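Local coordinates for Lin2118 protein (Listeria innocua, PDB 3OOU) that probably acts as a sequence-specific DNA-binding transcription regulator, this piece being its AraC-type helix-turn-helix domain, at residues Y13-F18 with N55-N60; V59-E64 with G78-T83; E65-K70 with N101-I106. All coordinates share one frame; numbering follows the deposited sequence.

Helix 50-68 runs through all three contacts, one after another along its length. Contact 1, near the centre of the chain, is partly buried and sets helix 6-17 and the residue after it against the long helix through aromatic rings and an arginine. Contact 2 shares Val59 and Asn60 with contact 1 and is the most buried, joining small side chains and two tyrosines without a hydrogen bond across it. Contact 3 lies at the surface, its centre about 18 Å from the centre of the chain. In contact 1 Arg58 puts two nitrogens on one carbonyl oxygen, whereas in contact 3 Arg104 spreads its bonds over different carbonyls at and beyond the helix end.

Contact 1 (Y13-F18 with N55-N60); sequences YITEHF and NRYRVN
Phe18 and Tyr57 form an offset edge-to-face pair in which the tyrosine turns its edge toward the phenylalanine face, with planes at 64° and ring centroids 5.4 Å apart. Tyr57 CE2 comes to 3.7 Å from Phe18 CG. Over one face of Tyr57 sits the methyl CG2 of Ile14, a CH-pi contact 4.2 Å from the ring centroid, while Thr15, its side-chain position uncertain, lies across the hydroxyl end. The ring reaches these partners because CG of Tyr57 stands anti to the backbone N (chi1 -167°). Beside the rings lies a polar grip: Arg58, its chain extended from CG to NE, holds Phe18 O side-on with NE at 2.7 Å and NH2 at 2.9 Å, both bonds bent, NE in the carbonyl plane and NH2 tilted from it. The oxygen lies close to the guanidinium plane, and this two-nitrogen grip on one atom limits rotation of the group. Farther out, Tyr61 adds another ring against Phe18, and Ile14 also packs on Phe50, Tyr53 and Leu54. Helix 6-17, through Ile14 and Thr15, and Phe18 just beyond it are thereby fastened to helix 50-68, while Tyr13 touches helix 24-31 and Val59 reaches helix 85-96.

Contact 2 (V59-E64 with G78-T83); sequences VNYAKE and GKSGYT
Ser80 and Ala62 make the tight part of this contact, their CA atoms only 5.7 Å apart. Ser80 OG lies 3.4 Å from Ala62 CB, a close approach that the small alanine allows. With OG anti to the carbonyl carbon and beside the backbone N (chi1 -54°), the hydroxyl also hydrogen-bonds to the carbonyl of Ile76, so a buried polar atom is satisfied from helix 73-79. The same Ser80 OG meets the edge of the Tyr61 ring, in its plane, 3.6 Å from Tyr61 CD2. At the Val59 end, Tyr82 OH lies 3.6 Å from Val59 CG2 and is probably hydrogen-bonded to the Asn55 side chain.

The Lys79 side is looser. Lys79 O stays 4.2 Å from Tyr61 CE2, and the exposed lysine side chain leads away from residues 59-64, toward a long, weak ion pair with Glu65 farther along the same long helix. Between Ser80 and Tyr82 the backbone turns at Gly81, whose positive phi (100°) completes a Schellman motif after helix 73-79. That turn leads on to helix 85-96, the arrangement of a helix-turn-helix unit, here the second of an AraC-type domain, seated on the long connecting helix.

Contact 3 (E65-K70 with N101-I106); sequences ELLQTK and NRYRKI
Tyr103 and Arg104 of the short helix 100-107 meet the last turn of helix 50-68, bringing the C-terminal helix of this AraC-type helix-turn-helix domain against the end of its long connecting helix. The first of the two, Tyr103, makes the apolar half. Its ring crosses Leu67 at about a right angle, with Tyr103 CE2 at 3.9 Å from Leu67 CD1, while the second leucine methyl, Leu67 CD2, rests 4.0 Å from Arg104 CA. The tyrosine ring also meets His107 and touches Thr96 of helix 85-96.

Arg104, next in sequence, makes the polar half. Its chain runs out with CG anti to the backbone N (chi1 -161°) and bends at chi3, which carries the guanidinium to the carbonyls at the C-terminal end of helix 50-68. Arg104 NE gives a fairly straight bond of 2.7 Å to Leu66 O, in the carbonyl plane and on a lone pair. Arg104 NH2 reaches Thr69 O at 2.9 Å from well above that carbonyl's plane, and it bonds to the carbonyl of Asp71 as well. Leu66 O lies at the edge of the guanidinium and Leu66 CD2 over the centre of one face, 3.6 Å from Arg104 CZ, while the bent bond to Thr69 O leaves the guanidinium plane. The negative end of the helix dipole would probably favour a positive charge here.

Thr69, whose carbonyl takes part, is itself held by Glu65 O: Thr69 N and Thr69 OG1, the latter at 2.8 Å, approach that oxygen from opposite faces of the carbonyl plane.

Contact 1 (Y13-F18 with N55-N60)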
loop_
_atom_site.group_PDB
_atom_site.type_symbol
_atom_site.label_atom_id
_atom_site.label_comp_id
_atom_site.label_asym_id
_atom_site.label_seq_id
_atom_site.Cartn_x
_atom_site.Cartn_y
_atom_site.Cartn_z
ATOM N N TYR A 13 -6.315 6.856 -8.345
ATOM C CA TYR A 13 -4.874 6.899 -8.617
ATOM C C TYR A 13 -4.098 5.775 -7.924
ATOM O O TYR A 13 -3.211 5.163 -8.524
ATOM C CB TYR A 13 -4.295 8.251 -8.194
ATOM C CG TYR A 13 -2.957 8.574 -8.817
ATOM C CD1 TYR A 13 -2.885 9.242 -10.040
ATOM C CD2 TYR A 13 -1.764 8.225 -8.182
ATOM C CE1 TYR A 13 -1.662 9.550 -10.618
ATOM C CE2 TYR A 13 -0.528 8.536 -8.752
ATOM C CZ TYR A 13 -0.491 9.198 -9.972
ATOM O OH TYR A 13 0.719 9.508 -10.553
ATOM N N ILE A 14 -4.430 5.518 -6.660
ATOM C CA ILE A 14 -3.812 4.418 -5.908
ATOM C C ILE A 14 -3.945 3.086 -6.653
ATOM O O ILE A 14 -2.967 2.356 -6.776
ATOM C CB ILE A 14 -4.347 4.332 -4.448
ATOM C CG1 ILE A 14 -3.851 5.537 -3.636
ATOM C CG2 ILE A 14 -3.927 3.007 -3.780
ATOM C CD1 ILE A 14 -4.492 5.699 -2.263
ATOM N N THR A 15 -5.138 2.798 -7.185
ATOM C CA THR A 15 -5.403 1.555 -7.916
ATOM C C THR A 15 -4.517 1.403 -9.160
ATOM O O THR A 15 -4.109 0.296 -9.517
ATOM C CB THR A 15 -6.901 1.464 -8.313
ATOM O OG1 THR A 15 -7.716 1.693 -7.156
ATOM C CG2 THR A 15 -7.237 0.101 -8.900
ATOM N N GLU A 16 -4.237 2.524 -9.823
ATOM C CA GLU A 16 -3.424 2.533 -11.043
ATOM C C GLU A 16 -1.924 2.444 -10.778
ATOM O O GLU A 16 -1.167 1.961 -11.626
ATOM C CB GLU A 16 -3.681 3.813 -11.844
ATOM C CG GLU A 16 -5.135 4.223 -11.958
ATOM C CD GLU A 16 -5.745 3.883 -13.298
ATOM O OE1 GLU A 16 -5.086 3.194 -14.110
ATOM O OE2 GLU A 16 -6.893 4.316 -13.542
ATOM N N HIS A 17 -1.494 2.928 -9.615
ATOM C CA HIS A 17 -0.077 3.174 -9.380
ATOM C C HIS A 17 0.464 2.615 -8.059
ATOM O O HIS A 17 1.581 2.947 -7.664
ATOM C CB HIS A 17 0.203 4.682 -9.459
ATOM C CG HIS A 17 -0.184 5.305 -10.766
ATOM N ND1 HIS A 17 0.500 5.060 -11.936
ATOM C CD2 HIS A 17 -1.180 6.162 -11.085
ATOM C CE1 HIS A 17 -0.061 5.739 -12.922
ATOM N NE2 HIS A 17 -1.080 6.420 -12.430
ATOM N N PHE A 18 -0.306 1.761 -7.385
ATOM C CA PHE A 18 0.065 1.299 -6.034
ATOM C C PHE A 18 1.470 0.691 -5.925
ATOM O O PHE A 18 2.088 0.744 -4.857
ATOM C CB PHE A 18 -0.987 0.331 -5.466
ATOM C CG PHE A 18 -0.946 -1.040 -6.078
ATOM C CD1 PHE A 18 -0.192 -2.055 -5.488
ATOM C CD2 PHE A 18 -1.652 -1.321 -7.247
ATOM C CE1 PHE A 18 -0.137 -3.321 -6.055
ATOM C CE2 PHE A 18 -1.611 -2.585 -7.818
ATOM C CZ PHE A 18 -0.852 -3.591 -7.221
ATOM N N ASN A 55 -0.834 0.992 2.805
ATOM C CA ASN A 55 -0.264 -0.266 3.292
ATOM C C ASN A 55 -1.262 -1.426 3.234
ATOM O O ASN A 55 -0.904 -2.513 2.781
ATOM C CB ASN A 55 0.321 -0.104 4.705
ATOM C CG ASN A 55 1.716 0.511 4.696
ATOM O OD1 ASN A 55 1.972 1.524 5.363
ATOM N ND2 ASN A 55 2.622 -0.097 3.950
ATOM N N ARG A 56 -2.503 -1.213 3.676
ATOM C CA ARG A 56 -3.494 -2.282 3.596
ATOM C C ARG A 56 -3.709 -2.704 2.139
ATOM O O ARG A 56 -3.783 -3.904 1.841
ATOM C CB ARG A 56 -4.816 -1.889 4.266
ATOM C CG ARG A 56 -5.729 -3.092 4.531
ATOM C CD ARG A 56 -7.062 -2.680 5.140
ATOM N NE ARG A 56 -7.558 -1.461 4.520
ATOM C CZ ARG A 56 -7.531 -0.267 5.097
ATOM N NH1 ARG A 56 -7.057 -0.131 6.328
ATOM N NH2 ARG A 56 -7.986 0.789 4.443
ATOM N N TYR A 57 -3.788 -1.723 1.239
ATOM C CA TYR A 57 -4.008 -1.981 -0.179
ATOM C C TYR A 57 -2.865 -2.832 -0.757
ATOM O O TYR A 57 -3.093 -3.838 -1.431
ATOM C CB TYR A 57 -4.159 -0.654 -0.949
ATOM C CG TYR A 57 -4.699 -0.828 -2.350
ATOM C CD1 TYR A 57 -6.067 -0.738 -2.604
ATOM C CD2 TYR A 57 -3.844 -1.098 -3.420
ATOM C CE1 TYR A 57 -6.568 -0.910 -3.890
ATOM C CE2 TYR A 57 -4.338 -1.273 -4.710
ATOM C CZ TYR A 57 -5.699 -1.172 -4.939
ATOM O OH TYR A 57 -6.200 -1.354 -6.216
ATOM N N ARG A 58 -1.634 -2.437 -0.448
ATOM C CA ARG A 58 -0.450 -3.136 -0.927
ATOM C C ARG A 58 -0.314 -4.529 -0.334
ATOM O O ARG A 58 0.038 -5.478 -1.041
ATOM C CB ARG A 58 0.789 -2.308 -0.611
ATOM C CG ARG A 58 0.902 -1.072 -1.488
ATOM C CD ARG A 58 2.051 -0.188 -1.050
ATOM N NE ARG A 58 2.424 0.725 -2.129
ATOM C CZ ARG A 58 3.293 1.724 -2.008
ATOM N NH1 ARG A 58 3.871 1.971 -0.834
ATOM N NH2 ARG A 58 3.586 2.481 -3.064
ATOM N N VAL A 59 -0.602 -4.656 0.960
ATOM C CA VAL A 59 -0.518 -5.957 1.624
ATOM C C VAL A 59 -1.568 -6.915 1.059
ATOM O O VAL A 59 -1.294 -8.104 0.894
ATOM C CB VAL A 59 -0.603 -5.826 3.168
ATOM C CG1 VAL A 59 -0.815 -7.184 3.826
ATOM C CG2 VAL A 59 0.665 -5.175 3.706
ATOM N N ASN A 60 -2.750 -6.398 0.728
ATOM C CA ASN A 60 -3.774 -7.251 0.120
ATOM C C ASN A 60 -3.330 -7.833 -1.213
ATOM O O ASN A 60 -3.629 -8.981 -1.513
ATOM C CB ASN A 60 -5.118 -6.535 0.007
ATOM C CG ASN A 60 -5.868 -6.513 1.327
ATOM O OD1 ASN A 60 -5.581 -7.304 2.230
ATOM N ND2 ASN A 60 -6.818 -5.601 1.450
#

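Contact 2 (V59-E64 with G78-T83)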
loop_
_atom_site.group_PDB
_atom_site.type_symbol
_atom_site.label_atom_id
_atom_site.label_comp_id
_atom_site.label_asym_id
_atom_site.label_seq_id
_atom_site.Cartn_x
_atom_site.Cartn_y
_atom_site.Cartn_z
ATOM N N VAL A 59 -0.602 -4.656 0.960
ATOM C CA VAL A 59 -0.518 -5.957 1.624
ATOM C C VAL A 59 -1.568 -6.915 1.059
ATOM O O VAL A 59 -1.294 -8.104 0.894
ATOM C CB VAL A 59 -0.603 -5.826 3.168
ATOM C CG1 VAL A 59 -0.815 -7.184 3.826
ATOM C CG2 VAL A 59 0.665 -5.175 3.706
ATOM N N ASN A 60 -2.750 -6.398 0.728
ATOM C CA ASN A 60 -3.774 -7.251 0.120
ATOM C C ASN A 60 -3.330 -7.833 -1.213
ATOM O O ASN A 60 -3.629 -8.981 -1.513
ATOM C CB ASN A 60 -5.118 -6.535 0.007
ATOM C CG ASN A 60 -5.868 -6.513 1.327
ATOM O OD1 ASN A 60 -5.581 -7.304 2.230
ATOM N ND2 ASN A 60 -6.818 -5.601 1.450
ATOM N N TYR A 61 -2.592 -7.053 -1.996
ATOM C CA TYR A 61 -1.996 -7.579 -3.212
ATOM C C TYR A 61 -0.936 -8.638 -2.896
ATOM O O TYR A 61 -0.954 -9.732 -3.465
ATOM C CB TYR A 61 -1.376 -6.460 -4.052
ATOM C CG TYR A 61 -0.876 -6.972 -5.378
ATOM C CD1 TYR A 61 -1.771 -7.172 -6.421
ATOM C CD2 TYR A 61 0.468 -7.277 -5.585
ATOM C CE1 TYR A 61 -1.366 -7.644 -7.634
ATOM C CE2 TYR A 61 0.897 -7.765 -6.833
ATOM C CZ TYR A 61 -0.047 -7.938 -7.848
ATOM O OH TYR A 61 0.274 -8.406 -9.101
ATOM N N ALA A 62 -0.023 -8.302 -1.983
ATOM C CA ALA A 62 1.098 -9.176 -1.638
ATOM C C ALA A 62 0.621 -10.540 -1.174
ATOM O O ALA A 62 1.192 -11.561 -1.559
ATOM C CB ALA A 62 1.972 -8.528 -0.566
ATOM N N LYS A 63 -0.426 -10.553 -0.355
ATOM C CA LYS A 63 -0.902 -11.803 0.226
ATOM C C LYS A 63 -1.490 -12.743 -0.828
ATOM O O LYS A 63 -1.382 -13.961 -0.696
ATOM C CB LYS A 63 -1.853 -11.556 1.402
ATOM C CG LYS A 63 -3.275 -11.186 1.057
ATOM C CD LYS A 63 -4.012 -10.765 2.318
ATOM C CE LYS A 63 -5.504 -10.637 2.095
ATOM N NZ LYS A 63 -6.158 -10.053 3.308
ATOM N N GLU A 64 -2.084 -12.179 -1.881
ATOM C CA GLU A 64 -2.578 -13.016 -2.960
ATOM C C GLU A 64 -1.422 -13.481 -3.846
ATOM O O GLU A 64 -1.389 -14.640 -4.250
ATOM C CB GLU A 64 -3.661 -12.298 -3.765
ATOM C CG GLU A 64 -4.305 -13.164 -4.833
ATOM C CD GLU A 64 -5.099 -14.328 -4.281
ATOM O OE1 GLU A 64 -5.284 -14.416 -3.049
ATOM O OE2 GLU A 64 -5.551 -15.157 -5.094
ATOM N N GLY A 78 8.533 -6.146 -3.743
ATOM C CA GLY A 78 8.834 -5.126 -4.746
ATOM C C GLY A 78 7.652 -4.874 -5.664
ATOM O O GLY A 78 7.302 -3.719 -5.940
ATOM N N LYS A 79 7.016 -5.954 -6.117
ATOM C CA LYS A 79 5.852 -5.849 -6.999
ATOM C C LYS A 79 4.658 -5.219 -6.294
ATOM O O LYS A 79 3.747 -4.712 -6.944
ATOM C CB LYS A 79 5.461 -7.224 -7.527
ATOM C CG LYS A 79 6.462 -7.823 -8.486
ATOM C CD LYS A 79 5.996 -9.201 -8.865
ATOM C CE LYS A 79 6.762 -9.747 -10.037
ATOM N NZ LYS A 79 5.941 -10.781 -10.718
ATOM N N SER A 80 4.675 -5.252 -4.962
ATOM C CA SER A 80 3.576 -4.736 -4.151
ATOM C C SER A 80 3.801 -3.281 -3.737
ATOM O O SER A 80 2.944 -2.678 -3.095
ATOM C CB SER A 80 3.379 -5.612 -2.911
ATOM O OG SER A 80 3.214 -6.972 -3.288
ATOM N N GLY A 81 4.952 -2.726 -4.107
ATOM C CA GLY A 81 5.270 -1.337 -3.799
ATOM C C GLY A 81 6.190 -1.092 -2.617
ATOM O O GLY A 81 6.251 0.031 -2.108
ATOM N N TYR A 82 6.909 -2.127 -2.177
ATOM C CA TYR A 82 7.858 -1.994 -1.059
ATOM C C TYR A 82 9.299 -2.115 -1.506
ATOM O O TYR A 82 9.657 -3.051 -2.227
ATOM C CB TYR A 82 7.603 -3.052 0.012
ATOM C CG TYR A 82 6.287 -2.875 0.713
ATOM C CD1 TYR A 82 6.178 -2.065 1.849
ATOM C CD2 TYR A 82 5.143 -3.483 0.221
ATOM C CE1 TYR A 82 4.945 -1.887 2.483
ATOM C CE2 TYR A 82 3.923 -3.322 0.840
ATOM C CZ TYR A 82 3.820 -2.524 1.963
ATOM O OH TYR A 82 2.586 -2.384 2.552
ATOM N N THR A 83 10.124 -1.183 -1.043
ATOM C CA THR A 83 11.567 -1.256 -1.257
ATOM C C THR A 83 12.315 -1.473 0.059
ATOM O O THR A 83 13.490 -1.852 0.057
ATOM C CB THR A 83 12.103 0.010 -1.950
ATOM O OG1 THR A 83 11.814 1.155 -1.144
ATOM C CG2 THR A 83 11.467 0.181 -3.328
#

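Contact 3 (E65-K70 with N101-I106)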
loop_
_atom_site.group_PDB
_atom_site.type_symbol
_atom_site.label_atom_id
_atom_site.label_comp_id
_atom_site.label_asym_id
_atom_site.label_seq_id
_atom_site.Cartn_x
_atom_site.Cartn_y
_atom_site.Cartn_z
ATOM N N GLU A 65 -0.463 -12.594 -4.116
ATOM C CA GLU A 65 0.680 -12.943 -4.950
ATOM C C GLU A 65 1.511 -14.076 -4.321
ATOM O O GLU A 65 2.045 -14.935 -5.029
ATOM C CB GLU A 65 1.520 -11.687 -5.229
ATOM C CG GLU A 65 2.660 -11.866 -6.233
ATOM C CD GLU A 65 2.219 -11.960 -7.681
ATOM O OE1 GLU A 65 3.069 -12.334 -8.509
ATOM O OE2 GLU A 65 1.051 -11.652 -8.012
ATOM N N LEU A 66 1.571 -14.095 -2.991
ATOM C CA LEU A 66 2.304 -15.123 -2.242
ATOM C C LEU A 66 1.681 -16.503 -2.384
ATOM O O LEU A 66 2.353 -17.524 -2.204
ATOM C CB LEU A 66 2.367 -14.766 -0.759
ATOM C CG LEU A 66 3.402 -13.715 -0.370
ATOM C CD1 LEU A 66 3.093 -13.210 1.019
ATOM C CD2 LEU A 66 4.816 -14.296 -0.447
ATOM N N LEU A 67 0.389 -16.535 -2.680
ATOM C CA LEU A 67 -0.310 -17.804 -2.803
ATOM C C LEU A 67 -0.413 -18.232 -4.256
ATOM O O LEU A 67 -0.440 -19.427 -4.558
ATOM C CB LEU A 67 -1.698 -17.710 -2.170
ATOM C CG LEU A 67 -1.753 -17.222 -0.721
ATOM C CD1 LEU A 67 -3.184 -17.235 -0.227
ATOM C CD2 LEU A 67 -0.850 -18.064 0.197
ATOM N N GLN A 68 -0.464 -17.256 -5.155
ATOM C CA GLN A 68 -0.635 -17.551 -6.571
ATOM C C GLN A 68 0.667 -17.923 -7.257
ATOM O O GLN A 68 0.655 -18.537 -8.319
ATOM C CB GLN A 68 -1.305 -16.381 -7.301
ATOM C CG GLN A 68 -2.777 -16.191 -6.956
ATOM C CD GLN A 68 -3.643 -17.411 -7.253
ATOM O OE1 GLN A 68 -3.299 -18.265 -8.080
ATOM N NE2 GLN A 68 -4.780 -17.495 -6.573
ATOM N N THR A 69 1.787 -17.541 -6.651
ATOM C CA THR A 69 3.096 -17.806 -7.232
ATOM C C THR A 69 4.015 -18.452 -6.211
ATOM O O THR A 69 3.749 -18.428 -5.009
ATOM C CB THR A 69 3.782 -16.510 -7.746
ATOM O OG1 THR A 69 4.205 -15.715 -6.630
ATOM C CG2 THR A 69 2.840 -15.695 -8.636
ATOM N N LYS A 70 5.103 -19.030 -6.707
ATOM C CA LYS A 70 6.188 -19.495 -5.855
ATOM C C LYS A 70 7.380 -18.563 -6.009
ATOM O O LYS A 70 8.522 -18.922 -5.689
ATOM C CB LYS A 70 6.559 -20.936 -6.200
ATOM C CG LYS A 70 5.587 -21.947 -5.624
ATOM C CD LYS A 70 5.857 -23.357 -6.141
ATOM C CE LYS A 70 5.322 -24.410 -5.172
ATOM N NZ LYS A 70 3.878 -24.221 -4.828
ATOM N N ASN A 101 5.938 -15.292 5.340
ATOM C CA ASN A 101 6.192 -16.694 5.030
ATOM C C ASN A 101 5.310 -17.658 5.838
ATOM O O ASN A 101 5.014 -18.755 5.371
ATOM C CB ASN A 101 7.689 -17.034 5.088
ATOM C CG ASN A 101 8.154 -17.856 3.881
ATOM O OD1 ASN A 101 7.672 -17.668 2.751
ATOM N ND2 ASN A 101 9.100 -18.764 4.114
ATOM N N ARG A 102 4.859 -17.230 7.016
ATOM C CA ARG A 102 3.860 -17.975 7.793
ATOM C C ARG A 102 2.500 -17.982 7.082
ATOM O O ARG A 102 1.830 -19.013 7.014
ATOM C CB ARG A 102 3.715 -17.379 9.197
ATOM C CG ARG A 102 2.845 -18.180 10.159
ATOM C CD ARG A 102 3.658 -19.219 10.928
ATOM N NE ARG A 102 2.799 -20.198 11.592
ATOM C CZ ARG A 102 2.395 -21.343 11.045
ATOM N NH1 ARG A 102 2.770 -21.673 9.815
ATOM N NH2 ARG A 102 1.614 -22.164 11.732
ATOM N N TYR A 103 2.104 -16.827 6.553
ATOM C CA TYR A 103 0.872 -16.710 5.768
ATOM C C TYR A 103 0.913 -17.650 4.568
ATOM O O TYR A 103 -0.057 -18.358 4.286
ATOM C CB TYR A 103 0.688 -15.265 5.292
ATOM C CG TYR A 103 -0.665 -14.979 4.680
ATOM C CD1 TYR A 103 -1.722 -14.543 5.472
ATOM C CD2 TYR A 103 -0.882 -15.133 3.308
ATOM C CE1 TYR A 103 -2.967 -14.274 4.926
ATOM C CE2 TYR A 103 -2.129 -14.881 2.749
ATOM C CZ TYR A 103 -3.166 -14.445 3.565
ATOM O OH TYR A 103 -4.399 -14.177 3.027
ATOM N N ARG A 104 2.040 -17.636 3.858
ATOM C CA ARG A 104 2.266 -18.514 2.723
ATOM C C ARG A 104 2.161 -19.981 3.142
ATOM O O ARG A 104 1.568 -20.786 2.425
ATOM C CB ARG A 104 3.627 -18.230 2.094
ATOM C CG ARG A 104 3.778 -18.748 0.680
ATOM C CD ARG A 104 5.088 -18.303 0.078
ATOM N NE ARG A 104 4.910 -17.868 -1.302
ATOM C CZ ARG A 104 5.867 -17.377 -2.080
ATOM N NH1 ARG A 104 7.111 -17.247 -1.630
ATOM N NH2 ARG A 104 5.576 -17.018 -3.320
ATOM N N LYS A 105 2.713 -20.307 4.313
ATOM C CA LYS A 105 2.677 -21.675 4.850
ATOM C C LYS A 105 1.255 -22.147 5.177
ATOM O O LYS A 105 0.865 -23.256 4.794
ATOM C CB LYS A 105 3.585 -21.796 6.084
ATOM C CG LYS A 105 4.065 -23.216 6.391
ATOM C CD LYS A 105 5.014 -23.234 7.590
ATOM C CE LYS A 105 5.586 -24.627 7.856
ATOM N NZ LYS A 105 6.773 -24.948 7.008
ATOM N N ILE A 106 0.493 -21.314 5.886
ATOM C CA ILE A 106 -0.876 -21.650 6.287
ATOM C C ILE A 106 -1.805 -21.829 5.080
ATOM O O ILE A 106 -2.654 -22.723 5.077
ATOM C CB ILE A 106 -1.485 -20.579 7.249
ATOM C CG1 ILE A 106 -0.646 -20.445 8.525
ATOM C CG2 ILE A 106 -2.928 -20.929 7.613
ATOM C CD1 ILE A 106 -0.951 -19.199 9.348
#